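Local structure of putative Fe-S biosynthesis protein (2QGO) at residues A[81-89]-A[99-107]. The protein is of unconfirmed function but probably takes part in the biosynthesis of iron-sulphur clusters. Residues are numbered along the deposited sequence; the frame is centred on the assembly and turned at random.
Sequences KTMLGPNMV and LSSDEGLLD
M88 lies against L99 and L106 at the apolar centre. Its CB meets L99 CD1 at 4.0 Å, and its CG approaches L106 CD1 at 4.4 Å. L99 CG is anti to the backbone N (chi1 178°), which carries the leucine branch to the M88 side. L84 reaches L99 more loosely, methyl to methyl. I6, L28 and F50 close in on this group from strands 6-8, 25-30 and 50-55. L106 stands at a classic beta bulge, where L99 O accepts from both L106 N and D107 N. Outward, V89 and S100 form an antiparallel hydrogen-bonded pair. V89 N donates to S100 O (2.8 Å), and S100 N donates back to V89 O. A water joins V89 O to S100 OG. At the hairpin's open end, P86 O receives D102 N at 3.2 Å in a nearly straight bond. S101 CB comes within 3.3 Å of P86 O. S101 OG accepts from E103 N in an ST turn, within the type I turn S101 to G104. The E103 side chain crosses the P86 ring at about a right angle, its CD 4.0 Å from P86 CD. At the outer edge, a second water donates to N87 O and D102 OD1. The contact thus joins the 88-93/96-101 hairpin and the 101-104 turn to the loop 84-87 that leads into it. Backbone bonds and apolar contacts probably set the register more than side-chain polarity does.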
loop_
_atom_site.group_PDB
_atom_site.type_symbol
_atom_site.label_atom_id
_atom_site.label_comp_id
_atom_site.label_asym_id
_atom_site.label_seq_id
_atom_site.Cartn_x
_atom_site.Cartn_y
_atom_site.Cartn_z
ATOM N N LYS A 81 4.524 8.672 5.735
ATOM C CA LYS A 81 4.537 8.068 7.065
ATOM C C LYS A 81 3.897 8.920 8.158
ATOM O O LYS A 81 3.482 8.392 9.193
ATOM C CB LYS A 81 5.961 7.684 7.477
ATOM C CG LYS A 81 6.878 8.866 7.662
ATOM C CD LYS A 81 8.289 8.449 8.067
ATOM C CE LYS A 81 9.121 9.701 8.316
ATOM N NZ LYS A 81 10.563 9.422 8.543
ATOM N N THR A 82 3.794 10.228 7.938
ATOM C CA THR A 82 3.191 11.090 8.945
ATOM C C THR A 82 1.681 10.878 9.049
ATOM O O THR A 82 1.079 11.162 10.091
ATOM C CB THR A 82 3.492 12.581 8.670
ATOM O OG1 THR A 82 3.216 12.893 7.300
ATOM C CG2 THR A 82 4.949 12.880 8.956
ATOM N N MET A 83 1.067 10.367 7.985
ATOM C CA MET A 83 -0.370 10.114 8.012
ATOM C C MET A 83 -0.713 8.655 8.307
ATOM O O MET A 83 -1.889 8.283 8.352
ATOM C CB MET A 83 -1.015 10.541 6.694
ATOM C CG MET A 83 -1.899 11.783 6.839
ATOM S SD MET A 83 -1.736 12.812 5.381
ATOM C CE MET A 83 -0.047 13.375 5.609
ATOM N N LEU A 84 0.309 7.825 8.494
ATOM C CA LEU A 84 0.073 6.422 8.810
ATOM C C LEU A 84 0.009 6.370 10.326
ATOM O O LEU A 84 0.239 7.387 10.986
ATOM C CB LEU A 84 1.207 5.543 8.270
ATOM C CG LEU A 84 1.342 5.624 6.742
ATOM C CD1 LEU A 84 2.503 4.763 6.252
ATOM C CD2 LEU A 84 0.030 5.176 6.104
ATOM N N GLY A 85 -0.313 5.211 10.889
ATOM C CA GLY A 85 -0.409 5.129 12.334
ATOM C C GLY A 85 0.399 4.000 12.925
ATOM O O GLY A 85 0.958 3.192 12.188
ATOM N N PRO A 86 0.476 3.915 14.261
ATOM C CA PRO A 86 1.229 2.867 14.959
ATOM C C PRO A 86 0.506 1.523 14.983
ATOM O O PRO A 86 -0.705 1.467 15.205
ATOM C CB PRO A 86 1.407 3.451 16.355
ATOM C CG PRO A 86 0.111 4.194 16.556
ATOM C CD PRO A 86 -0.086 4.890 15.214
ATOM N N ASN A 87 1.259 0.450 14.753
ATOM C CA ASN A 87 0.722 -0.911 14.752
ATOM C C ASN A 87 -0.437 -1.054 13.772
ATOM O O ASN A 87 -1.569 -1.351 14.159
ATOM C CB ASN A 87 0.268 -1.297 16.164
ATOM C CG ASN A 87 1.400 -1.234 17.176
ATOM O OD1 ASN A 87 1.256 -0.649 18.256
ATOM N ND2 ASN A 87 2.531 -1.834 16.832
ATOM N N MET A 88 -0.145 -0.850 12.492
ATOM C CA MET A 88 -1.163 -0.953 11.465
ATOM C C MET A 88 -1.558 -2.380 11.135
ATOM O O MET A 88 -0.769 -3.315 11.243
ATOM C CB MET A 88 -0.709 -0.255 10.184
ATOM C CG MET A 88 -0.566 1.249 10.326
ATOM S SD MET A 88 0.014 2.039 8.811
ATOM C CE MET A 88 1.747 1.634 8.913
ATOM N N VAL A 89 -2.807 -2.522 10.728
ATOM C CA VAL A 89 -3.357 -3.798 10.344
ATOM C C VAL A 89 -4.087 -3.607 9.020
ATOM O O VAL A 89 -4.865 -2.664 8.862
ATOM C CB VAL A 89 -4.366 -4.314 11.396
ATOM C CG1 VAL A 89 -5.099 -5.539 10.858
ATOM C CG2 VAL A 89 -3.643 -4.658 12.697
ATOM N N LEU A 99 -7.452 -0.461 6.009
ATOM C CA LEU A 99 -6.269 -0.181 6.807
ATOM C C LEU A 99 -6.663 0.496 8.116
ATOM O O LEU A 99 -7.484 1.410 8.128
ATOM C CB LEU A 99 -5.315 0.725 6.032
ATOM C CG LEU A 99 -4.046 1.142 6.781
ATOM C CD1 LEU A 99 -3.103 -0.061 6.933
ATOM C CD2 LEU A 99 -3.368 2.270 6.028
ATOM N N SER A 100 -6.065 0.043 9.215
ATOM C CA SER A 100 -6.352 0.595 10.531
ATOM C C SER A 100 -5.120 0.540 11.424
ATOM O O SER A 100 -4.109 -0.063 11.071
ATOM C CB SER A 100 -7.487 -0.191 11.195
ATOM O OG SER A 100 -7.120 -1.552 11.392
ATOM N N SER A 101 -5.216 1.175 12.586
ATOM C CA SER A 101 -4.119 1.201 13.550
ATOM C C SER A 101 -4.702 1.251 14.959
ATOM O O SER A 101 -5.905 1.071 15.138
ATOM C CB SER A 101 -3.246 2.438 13.316
ATOM O OG SER A 101 -3.971 3.612 13.623
ATOM N N ASP A 102 -3.852 1.504 15.953
ATOM C CA ASP A 102 -4.317 1.592 17.337
ATOM C C ASP A 102 -5.237 2.797 17.530
ATOM O O ASP A 102 -6.016 2.845 18.482
ATOM C CB ASP A 102 -3.144 1.715 18.312
ATOM C CG ASP A 102 -2.256 0.495 18.319
ATOM O OD1 ASP A 102 -2.773 -0.638 18.189
ATOM O OD2 ASP A 102 -1.032 0.674 18.476
ATOM N N GLU A 103 -5.149 3.765 16.621
ATOM C CA GLU A 103 -5.962 4.973 16.704
ATOM C C GLU A 103 -7.320 4.842 16.017
ATOM O O GLU A 103 -8.173 5.728 16.135
ATOM C CB GLU A 103 -5.174 6.148 16.116
ATOM C CG GLU A 103 -3.716 6.150 16.575
ATOM C CD GLU A 103 -2.967 7.416 16.209
ATOM O OE1 GLU A 103 -2.929 7.774 15.005
ATOM O OE2 GLU A 103 -2.410 8.055 17.139
ATOM N N GLY A 104 -7.529 3.737 15.306
ATOM C CA GLY A 104 -8.797 3.533 14.633
ATOM C C GLY A 104 -8.685 3.244 13.146
ATOM O O GLY A 104 -7.603 2.935 12.644
ATOM N N LEU A 105 -9.813 3.343 12.443
ATOM C CA LEU A 105 -9.854 3.087 11.010
ATOM C C LEU A 105 -9.240 4.235 10.219
ATOM O O LEU A 105 -9.596 5.392 10.408
ATOM C CB LEU A 105 -11.297 2.857 10.542
ATOM C CG LEU A 105 -11.497 2.578 9.041
ATOM C CD1 LEU A 105 -10.842 1.253 8.661
ATOM C CD2 LEU A 105 -12.992 2.534 8.723
ATOM N N LEU A 106 -8.313 3.892 9.333
ATOM C CA LEU A 106 -7.620 4.862 8.489
ATOM C C LEU A 106 -8.295 4.974 7.128
ATOM O O LEU A 106 -8.452 6.068 6.588
ATOM C CB LEU A 106 -6.159 4.439 8.306
ATOM C CG LEU A 106 -5.238 4.721 9.493
ATOM C CD1 LEU A 106 -4.030 3.796 9.465
ATOM C CD2 LEU A 106 -4.809 6.185 9.443
ATOM N N ASP A 107 -8.686 3.834 6.575
ATOM C CA ASP A 107 -9.346 3.805 5.280
ATOM C C ASP A 107 -10.009 2.447 5.103
ATOM O O ASP A 107 -9.340 1.419 5.141
ATOM C CB ASP A 107 -8.320 4.049 4.172
ATOM C CG ASP A 107 -8.960 4.243 2.812
ATOM O OD1 ASP A 107 -10.187 4.039 2.695
ATOM O OD2 ASP A 107 -8.231 4.592 1.858
HETATM O O HOH W 1 -3.539 -2.161 15.857
HETATM O O HOH W 2 -7.581 -3.188 9.305
#